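Local atomic coordinates of msDPBB_sym2 protein (Synthetic construct, PDB entry 7DWW), a protein that is a computationally designed, simplified double-psi beta-barrel, built to recreate the core fold of RNA polymerase, and is of unknown function beyond that. Residues V22-D25 and E26-R30; L32-K35 and V36-V40; E57-G61 and K62-R66; V65-E69 and E70-L74. All coordinates share one frame; numbering follows the deposited sequence.

In the fold
Read from the N terminus, the four contacts follow one another along the chain, and none nests in or crosses another. Contact 1 closes the bend from strand 21-24 into helix 26-32; contact 2 then shapes the way out of that helix toward strand 39-43, the two meeting where M29 O probably accepts from V34 N. After strand 47-54, contact 3 closes the loop into strand 64-67. Contact 4 begins on that strand, sharing V65 and R66, and carries it into helix 69-75. R23 O and R66 N probably hydrogen-bond, tying contact 1 to the strand of contacts 3 and 4. Contacts 1 and 4 lie on opposite sides of the chain's centre, their centres about 16 Å apart.

Contact 1 (V22-D25 and E26-R30); sequences VRMD and EELMR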
# COMPACT_ATOMS: atom_id res chain seq x y z
N VAL A 22 -2.13 0.08 4.82
CA VAL A 22 -1.92 -0.56 3.52
C VAL A 22 -1.02 -1.76 3.74
O VAL A 22 -0.20 -1.79 4.66
CB VAL A 22 -1.35 0.41 2.47
CG1 VAL A 22 -2.32 1.57 2.26
CG2 VAL A 22 0.01 0.91 2.89
N ARG A 23 -1.16 -2.78 2.88
CA ARG A 23 -0.51 -4.06 3.09
C ARG A 23 0.37 -4.37 1.88
O ARG A 23 -0.10 -4.33 0.74
CB ARG A 23 -1.53 -5.17 3.35
CG ARG A 23 -2.49 -4.81 4.53
CD ARG A 23 -3.28 -6.03 5.05
NE ARG A 23 -2.47 -6.86 5.93
CZ ARG A 23 -2.37 -6.68 7.25
NH1 ARG A 23 -3.05 -5.70 7.83
NH2 ARG A 23 -1.59 -7.47 7.97
N MET A 24 1.64 -4.65 2.16
CA MET A 24 2.70 -4.88 1.18
C MET A 24 3.45 -6.14 1.58
O MET A 24 3.59 -6.44 2.77
CB MET A 24 3.69 -3.71 1.16
CG MET A 24 3.07 -2.38 0.78
SD MET A 24 4.23 -1.03 1.12
CE MET A 24 5.62 -1.60 0.15
N ASP A 25 3.95 -6.89 0.59
CA ASP A 25 4.66 -8.13 0.93
C ASP A 25 6.03 -7.81 1.52
O ASP A 25 6.60 -6.72 1.35
CB ASP A 25 4.81 -9.04 -0.30
CG ASP A 25 5.75 -8.46 -1.33
OD1 ASP A 25 5.31 -7.68 -2.19
OD2 ASP A 25 6.96 -8.74 -1.22
N GLU A 26 6.57 -8.79 2.26
CA GLU A 26 7.83 -8.59 2.97
C GLU A 26 8.97 -8.13 2.04
O GLU A 26 9.72 -7.21 2.37
CB GLU A 26 8.24 -9.87 3.71
CG GLU A 26 9.69 -9.85 4.19
CD GLU A 26 9.88 -10.39 5.60
OE1 GLU A 26 10.75 -9.86 6.33
OE2 GLU A 26 9.16 -11.33 5.97
N GLU A 27 9.13 -8.77 0.88
CA GLU A 27 10.23 -8.38 0.00
C GLU A 27 10.12 -6.91 -0.39
O GLU A 27 11.12 -6.19 -0.45
CB GLU A 27 10.28 -9.26 -1.24
CG GLU A 27 10.90 -10.58 -0.96
CD GLU A 27 11.07 -11.42 -2.20
OE1 GLU A 27 11.25 -10.84 -3.29
OE2 GLU A 27 11.01 -12.65 -2.08
N LEU A 28 8.90 -6.49 -0.72
CA LEU A 28 8.71 -5.12 -1.18
C LEU A 28 8.93 -4.12 -0.04
O LEU A 28 9.56 -3.07 -0.24
CB LEU A 28 7.33 -4.98 -1.81
CG LEU A 28 7.10 -3.66 -2.53
CD1 LEU A 28 8.17 -3.43 -3.56
CD2 LEU A 28 5.70 -3.63 -3.15
N MET A 29 8.42 -4.44 1.16
CA MET A 29 8.72 -3.60 2.33
C MET A 29 10.21 -3.52 2.58
O MET A 29 10.72 -2.45 2.93
CB MET A 29 8.03 -4.12 3.59
CG MET A 29 6.48 -4.12 3.50
SD MET A 29 5.73 -4.67 5.04
CE MET A 29 6.45 -3.45 6.16
N ARG A 30 10.93 -4.64 2.44
CA ARG A 30 12.37 -4.63 2.70
C ARG A 30 13.09 -3.71 1.72
O ARG A 30 13.95 -2.91 2.11
CB ARG A 30 12.95 -6.04 2.58
CG ARG A 30 12.93 -6.88 3.83
CD ARG A 30 13.43 -8.29 3.54
NE ARG A 30 14.85 -8.44 3.82
CZ ARG A 30 15.35 -9.25 4.76
NH1 ARG A 30 14.53 -9.98 5.50
NH2 ARG A 30 16.66 -9.32 4.95
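The amide of M29 reaches back to D25, M29 N lying 2.9 Å from D25 O, and this bond starts the first turn of helix 26-32. D25 is the N-cap residue, set where strand 21-24 of the double-psi beta-barrel gives way to the helix, and its side chain makes the capping bond itself: D25 OD2 accepts from L28 N at 3.0 Å. The donor arrives from above the carboxylate, 49° out of its plane. A chi1 of 69° places CG of D25 between its own backbone N and carbonyl carbon, and from there the carboxylate folds back over the amides of the first turn. A negative group at this end of a helix probably interacts favourably with the helix dipole, which may help keep the aspartate ionised. Its second oxygen has an apolar neighbour, D25 OD1 resting 3.4 Å from L28 CB, while V60 of a distant loop also touches the residue.

The remaining contact is made by methionine and leucine. Strand and helix segments run at 99° to each other, and M24 spans the angle between them. Its chain bends at the last torsion, bringing M24 CE to 3.7 Å from L28 CG, the two side chains crossing at about a right angle. V65 and V52 of neighbouring strands also pack on M24, and V52 touches M29 as well. Nearer the backbone, M24 CB lies 3.7 Å from M29 CG, and the thioether sulfur ends beside the carbonyl oxygen of the last strand residue, M29 SD 3.6 Å from M24 O.

Contact 2 (L32-K35 and V36-V40); sequences LGVK and VGDLV
D38 and K35 are joined by three polar bonds. Two use the carboxylate: K35 N donates to D38 OD2 at 2.8 Å, almost straight but from well above the carboxylate plane, while K35 NZ forms a salt bridge with D38 OD1 at 2.9 Å, using that oxygen's syn lone pair. In the lysine, a chi1 of 66° carries the chain across D38, and a bend at chi4 (-70°) brings the ammonium to OD1. The third is of backbone only, D38 N to K35 O at 3.1 Å. With both oxygens engaged, the carboxylate is probably held in its rotation.

Apolar contacts lie on the barrel side of the bend. V34 CG1 meets V40 CG1 at 3.8 Å, the side chains at about a right angle, and the same V40 methyl approaches L32 CD2 at 4.1 Å. I85 of strand 82-87 packs against L32 and V40.

Two glycines with positive phi shape the backbone. G33 ends helix 26-32 as C-prime residue of a Schellman motif, with G33 N turned to R30 O and V34 N to M29 O; G37 takes the third position of a type II beta turn from K35 to D38, leading into strand 39-43 of the double-psi barrel.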
# COMPACT_ATOMS: atom_id res chain seq x y z
N LEU A 32 11.77 -1.15 -0.01
CA LEU A 32 11.46 0.23 0.35
C LEU A 32 12.17 0.69 1.61
O LEU A 32 12.48 1.88 1.75
CB LEU A 32 9.97 0.42 0.54
CG LEU A 32 9.43 1.82 0.87
CD1 LEU A 32 9.86 2.81 -0.24
CD2 LEU A 32 7.91 1.73 0.95
N GLY A 33 12.49 -0.26 2.48
CA GLY A 33 13.18 0.09 3.74
C GLY A 33 12.19 0.48 4.82
O GLY A 33 12.50 1.37 5.59
N VAL A 34 11.02 -0.13 4.83
CA VAL A 34 10.04 0.16 5.90
C VAL A 34 9.83 -1.12 6.70
O VAL A 34 10.08 -2.19 6.20
CB VAL A 34 8.69 0.65 5.37
CG1 VAL A 34 8.77 2.04 4.78
CG2 VAL A 34 8.12 -0.33 4.38
N LYS A 35 9.42 -0.92 7.93
CA LYS A 35 9.06 -2.04 8.84
C LYS A 35 7.57 -1.88 9.16
O LYS A 35 7.01 -0.83 8.93
CB LYS A 35 9.89 -1.98 10.12
CG LYS A 35 9.60 -0.77 10.99
CD LYS A 35 10.52 -0.64 12.17
CE LYS A 35 10.23 0.60 12.98
NZ LYS A 35 10.63 1.81 12.25
N VAL A 36 6.99 -2.92 9.73
CA VAL A 36 5.54 -2.87 10.06
C VAL A 36 5.22 -1.66 10.94
O VAL A 36 5.94 -1.43 11.89
CB VAL A 36 5.11 -4.20 10.70
CG1 VAL A 36 3.72 -4.11 11.28
CG2 VAL A 36 5.21 -5.32 9.71
N GLY A 37 4.23 -0.88 10.53
CA GLY A 37 3.77 0.27 11.32
C GLY A 37 4.33 1.60 10.85
O GLY A 37 3.87 2.60 11.33
N ASP A 38 5.27 1.59 9.92
CA ASP A 38 5.87 2.86 9.44
C ASP A 38 4.87 3.66 8.61
O ASP A 38 3.98 3.09 8.03
CB ASP A 38 7.08 2.58 8.55
CG ASP A 38 8.38 2.29 9.27
OD1 ASP A 38 8.47 2.61 10.43
OD2 ASP A 38 9.28 1.75 8.64
N LEU A 39 5.03 4.97 8.61
CA LEU A 39 4.25 5.83 7.71
C LEU A 39 4.86 5.80 6.32
O LEU A 39 6.09 5.80 6.17
CB LEU A 39 4.25 7.28 8.20
CG LEU A 39 3.44 7.71 9.41
CD1 LEU A 39 3.75 9.14 9.60
CD2 LEU A 39 1.95 7.51 9.16
N VAL A 40 4.00 5.80 5.28
CA VAL A 40 4.41 5.88 3.89
C VAL A 40 3.45 6.85 3.25
O VAL A 40 2.31 7.00 3.69
CB VAL A 40 4.37 4.52 3.14
CG1 VAL A 40 5.46 3.58 3.67
CG2 VAL A 40 2.98 3.94 3.18

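Contact 3 (E57-G61 and K62-R66); sequences EDDVG and KNIVR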
# COMPACT_ATOMS: atom_id res chain seq x y z
N GLU A 57 1.03 -12.85 2.50
CA GLU A 57 2.15 -13.84 2.26
C GLU A 57 2.37 -14.20 0.79
O GLU A 57 3.52 -14.25 0.34
CB GLU A 57 2.26 -15.06 3.21
CG GLU A 57 2.89 -14.82 4.58
CD GLU A 57 3.14 -16.02 5.50
OE1 GLU A 57 4.23 -16.61 5.42
OE2 GLU A 57 2.26 -16.35 6.31
N ASP A 58 1.29 -14.62 0.15
CA ASP A 58 1.45 -15.05 -1.25
C ASP A 58 1.94 -13.84 -2.06
O ASP A 58 3.01 -13.94 -2.71
CB ASP A 58 0.14 -15.64 -1.77
CG ASP A 58 -1.04 -14.77 -1.38
OD1 ASP A 58 -0.79 -13.61 -1.01
OD2 ASP A 58 -2.15 -15.29 -1.37
N ASP A 59 1.24 -12.72 -1.91
CA ASP A 59 1.46 -11.46 -2.65
C ASP A 59 2.91 -11.13 -3.00
O ASP A 59 3.11 -10.06 -3.56
CB ASP A 59 0.88 -10.30 -1.83
CG ASP A 59 -0.63 -10.21 -1.91
OD1 ASP A 59 -1.30 -11.13 -1.49
OD2 ASP A 59 -1.09 -9.21 -2.36
N VAL A 60 3.89 -12.03 -2.81
CA VAL A 60 5.28 -11.54 -3.03
C VAL A 60 5.63 -11.28 -4.50
O VAL A 60 6.47 -10.42 -4.74
CB VAL A 60 6.30 -12.41 -2.30
CG1 VAL A 60 7.72 -12.01 -2.65
CG2 VAL A 60 6.09 -12.33 -0.80
N GLY A 61 5.01 -11.95 -5.46
CA GLY A 61 5.51 -11.61 -6.81
C GLY A 61 4.78 -10.43 -7.38
O GLY A 61 5.39 -9.65 -8.13
N LYS A 62 3.51 -10.30 -7.01
CA LYS A 62 2.50 -9.35 -7.55
C LYS A 62 2.93 -7.89 -7.53
O LYS A 62 2.54 -7.18 -8.43
CB LYS A 62 1.18 -9.55 -6.82
CG LYS A 62 0.98 -10.94 -6.25
CD LYS A 62 -0.46 -11.35 -6.26
CE LYS A 62 -0.78 -12.46 -5.28
NZ LYS A 62 -1.85 -13.34 -5.78
N ASN A 63 3.68 -7.46 -6.54
CA ASN A 63 4.02 -6.02 -6.46
C ASN A 63 2.70 -5.25 -6.36
O ASN A 63 2.46 -4.31 -7.12
CB ASN A 63 5.14 -5.63 -7.42
CG ASN A 63 5.21 -4.16 -7.73
OD1 ASN A 63 4.72 -3.71 -8.76
ND2 ASN A 63 5.76 -3.40 -6.80
N ILE A 64 1.85 -5.67 -5.43
CA ILE A 64 0.56 -4.97 -5.20
C ILE A 64 0.63 -4.30 -3.83
O ILE A 64 1.48 -4.66 -3.03
CB ILE A 64 -0.62 -5.94 -5.21
CG1 ILE A 64 -0.36 -7.16 -4.33
CG2 ILE A 64 -1.03 -6.32 -6.62
CD1 ILE A 64 -1.58 -7.96 -4.02
N VAL A 65 -0.25 -3.32 -3.63
CA VAL A 65 -0.43 -2.66 -2.31
C VAL A 65 -1.92 -2.79 -2.02
O VAL A 65 -2.70 -2.33 -2.82
CB VAL A 65 0.05 -1.20 -2.29
CG1 VAL A 65 -0.57 -0.35 -3.37
CG2 VAL A 65 -0.18 -0.57 -0.93
N ARG A 66 -2.28 -3.48 -0.95
CA ARG A 66 -3.71 -3.66 -0.64
C ARG A 66 -4.19 -2.51 0.23
O ARG A 66 -3.54 -2.17 1.22
CB ARG A 66 -3.93 -4.98 0.07
CG ARG A 66 -3.87 -6.18 -0.84
CD ARG A 66 -4.53 -7.39 -0.24
NE ARG A 66 -4.29 -8.58 -1.05
CZ ARG A 66 -5.00 -8.92 -2.11
NH1 ARG A 66 -6.02 -8.17 -2.51
NH2 ARG A 66 -4.71 -10.04 -2.78
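Between D59 and K62 the chain doubles back, the CA atoms of D59 and K62 coming within 5.4 Å of each other across V60 and G61. N63 then adopts left-handed helical angles (phi 59°, psi 51°), and the backbone straightens into strand 64-67.

K62 lies alongside the turn. Its aliphatic chain runs over the D59 backbone, with K62 CG 3.5 Å from D59 O and K62 CE 3.6 Å from D59 CA. The ammonium does not reach a carboxylate: K62 NZ stands 4.8 Å from D58 OD2 and 4.9 Å from D59 OD1, so any attraction to the two acids is probably weak and diffuse.

The strand entered here pairs with strand 4-11 on one flank and, through R66 and R23, meets strand 21-24 on the other, within the double-psi beta-barrel. N63 secures the approach to it, its ND2 donating to the carbonyl of I6 while its side chain touches L28 of helix 26-32.

Farther along, R66 turns its guanidinium back toward D59, its chain extended from CG to NE. The pairing of R66 NE with D59 OD2 is long, at 3.5 Å, and doubtful because that oxygen is modelled too close to the I64 side chain. The carboxylate and guanidinium planes stand 71° apart, far from the flat two-pronged pairing of a strong arginine salt bridge. A firmer partner of the guanidinium is the carbonyl of L11, which accepts from R66 NH1.

Contact 4 (V65-E69 and E70-L74); sequences VRMDE and ELMRL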
# COMPACT_ATOMS: atom_id res chain seq x y z
N VAL A 65 -0.25 -3.32 -3.63
CA VAL A 65 -0.43 -2.66 -2.31
C VAL A 65 -1.92 -2.79 -2.02
O VAL A 65 -2.70 -2.33 -2.82
CB VAL A 65 0.05 -1.20 -2.29
CG1 VAL A 65 -0.57 -0.35 -3.37
CG2 VAL A 65 -0.18 -0.57 -0.93
N ARG A 66 -2.28 -3.48 -0.95
CA ARG A 66 -3.71 -3.66 -0.64
C ARG A 66 -4.19 -2.51 0.23
O ARG A 66 -3.54 -2.17 1.22
CB ARG A 66 -3.93 -4.98 0.07
CG ARG A 66 -3.87 -6.18 -0.84
CD ARG A 66 -4.53 -7.39 -0.24
NE ARG A 66 -4.29 -8.58 -1.05
CZ ARG A 66 -5.00 -8.92 -2.11
NH1 ARG A 66 -6.02 -8.17 -2.51
NH2 ARG A 66 -4.71 -10.04 -2.78
N MET A 67 -5.35 -1.94 -0.13
CA MET A 67 -5.89 -0.72 0.43
C MET A 67 -7.38 -0.90 0.68
O MET A 67 -8.06 -1.63 -0.03
CB MET A 67 -5.69 0.50 -0.51
CG MET A 67 -4.24 0.79 -0.91
SD MET A 67 -4.19 2.19 -2.07
CE MET A 67 -5.01 3.49 -1.16
N ASP A 68 -7.89 -0.21 1.70
CA ASP A 68 -9.33 -0.10 1.89
C ASP A 68 -9.95 0.74 0.78
O ASP A 68 -9.33 1.69 0.27
CB ASP A 68 -9.60 0.52 3.26
CG ASP A 68 -11.07 0.59 3.59
OD1 ASP A 68 -11.51 -0.27 4.36
OD2 ASP A 68 -11.77 1.46 3.04
N GLU A 69 -11.19 0.41 0.40
CA GLU A 69 -11.85 1.13 -0.70
C GLU A 69 -11.95 2.62 -0.41
O GLU A 69 -11.80 3.45 -1.32
CB GLU A 69 -13.24 0.52 -0.98
CG GLU A 69 -14.32 0.87 0.04
CD GLU A 69 -15.00 2.20 -0.28
OE1 GLU A 69 -15.66 2.78 0.61
OE2 GLU A 69 -14.87 2.67 -1.44
N GLU A 70 -12.16 2.99 0.85
CA GLU A 70 -12.27 4.42 1.11
C GLU A 70 -10.95 5.15 0.96
O GLU A 70 -10.93 6.29 0.47
CB GLU A 70 -12.85 4.70 2.49
CG GLU A 70 -13.20 6.19 2.65
CD GLU A 70 -13.90 6.52 3.95
OE1 GLU A 70 -13.80 7.69 4.40
OE2 GLU A 70 -14.55 5.61 4.52
N LEU A 71 -9.84 4.50 1.33
CA LEU A 71 -8.52 5.16 1.16
C LEU A 71 -8.26 5.36 -0.33
O LEU A 71 -7.76 6.39 -0.71
CB LEU A 71 -7.42 4.33 1.83
CG LEU A 71 -6.08 5.05 1.96
CD1 LEU A 71 -6.17 6.24 2.89
CD2 LEU A 71 -4.99 4.11 2.41
N MET A 72 -8.66 4.39 -1.14
CA MET A 72 -8.56 4.53 -2.61
C MET A 72 -9.37 5.76 -3.03
O MET A 72 -8.88 6.55 -3.79
CB MET A 72 -9.17 3.31 -3.29
CG MET A 72 -8.38 2.06 -3.14
SD MET A 72 -9.11 0.75 -4.11
CE MET A 72 -8.69 -0.67 -3.13
N ARG A 73 -10.58 5.91 -2.51
CA ARG A 73 -11.41 7.07 -2.90
C ARG A 73 -10.73 8.36 -2.45
O ARG A 73 -10.78 9.33 -3.18
CB ARG A 73 -12.82 6.95 -2.32
CG ARG A 73 -13.76 6.09 -3.15
CD ARG A 73 -15.18 6.13 -2.63
NE ARG A 73 -15.37 5.32 -1.47
CZ ARG A 73 -15.79 5.79 -0.32
NH1 ARG A 73 -16.04 7.08 -0.21
NH2 ARG A 73 -15.95 4.99 0.71
N LEU A 74 -10.14 8.36 -1.27
CA LEU A 74 -9.47 9.59 -0.80
C LEU A 74 -8.33 9.95 -1.74
O LEU A 74 -8.19 11.11 -2.06
CB LEU A 74 -8.94 9.37 0.61
CG LEU A 74 -8.37 10.62 1.26
CD1 LEU A 74 -9.45 11.66 1.45
CD2 LEU A 74 -7.71 10.29 2.58
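E70 donates its backbone amide to the side chain of the residue two places before it, E70 N lying 2.7 Å from D68 OD2. The oxygen is met on its anti side, not far out of the carboxylate plane, and the position follows from a D68 chi1 of -176°, which swings CG away from its own backbone N and beside the carbonyl carbon. D68 is thus the N-cap of helix 69-75. E70's own carboxylate turns elsewhere, to a salt bridge with K19, whose side chain also touches D68.

L71 faces the barrel: M67 CE sits 3.6 Å from L71 CD2, the two side chains at about a right angle, with V22 packed against both. M72 makes an i to i+4 helical bond, M72 N donating to D68 O at 3.1 Å. Its thioether reaches back over the strand's end, where M72 CE lies 3.3 Å from M67 O, and V9 and L11 also touch this methionine.

R73 pairs with E69 twice. Its amide donates to the backbone, R73 N to E69 O at 3.0 Å, and R73 NE bonds almost straight to the syn side of E69 OE2 at 2.7 Å, with carboxylate and guanidinium nearly coplanar (20°). The second prong, through NH2, is modelled too short to be trusted.

The whole is a strand-to-helix junction of the double-psi beta-barrel, with an aspartate N-cap outside and methionine and leucine packed inside.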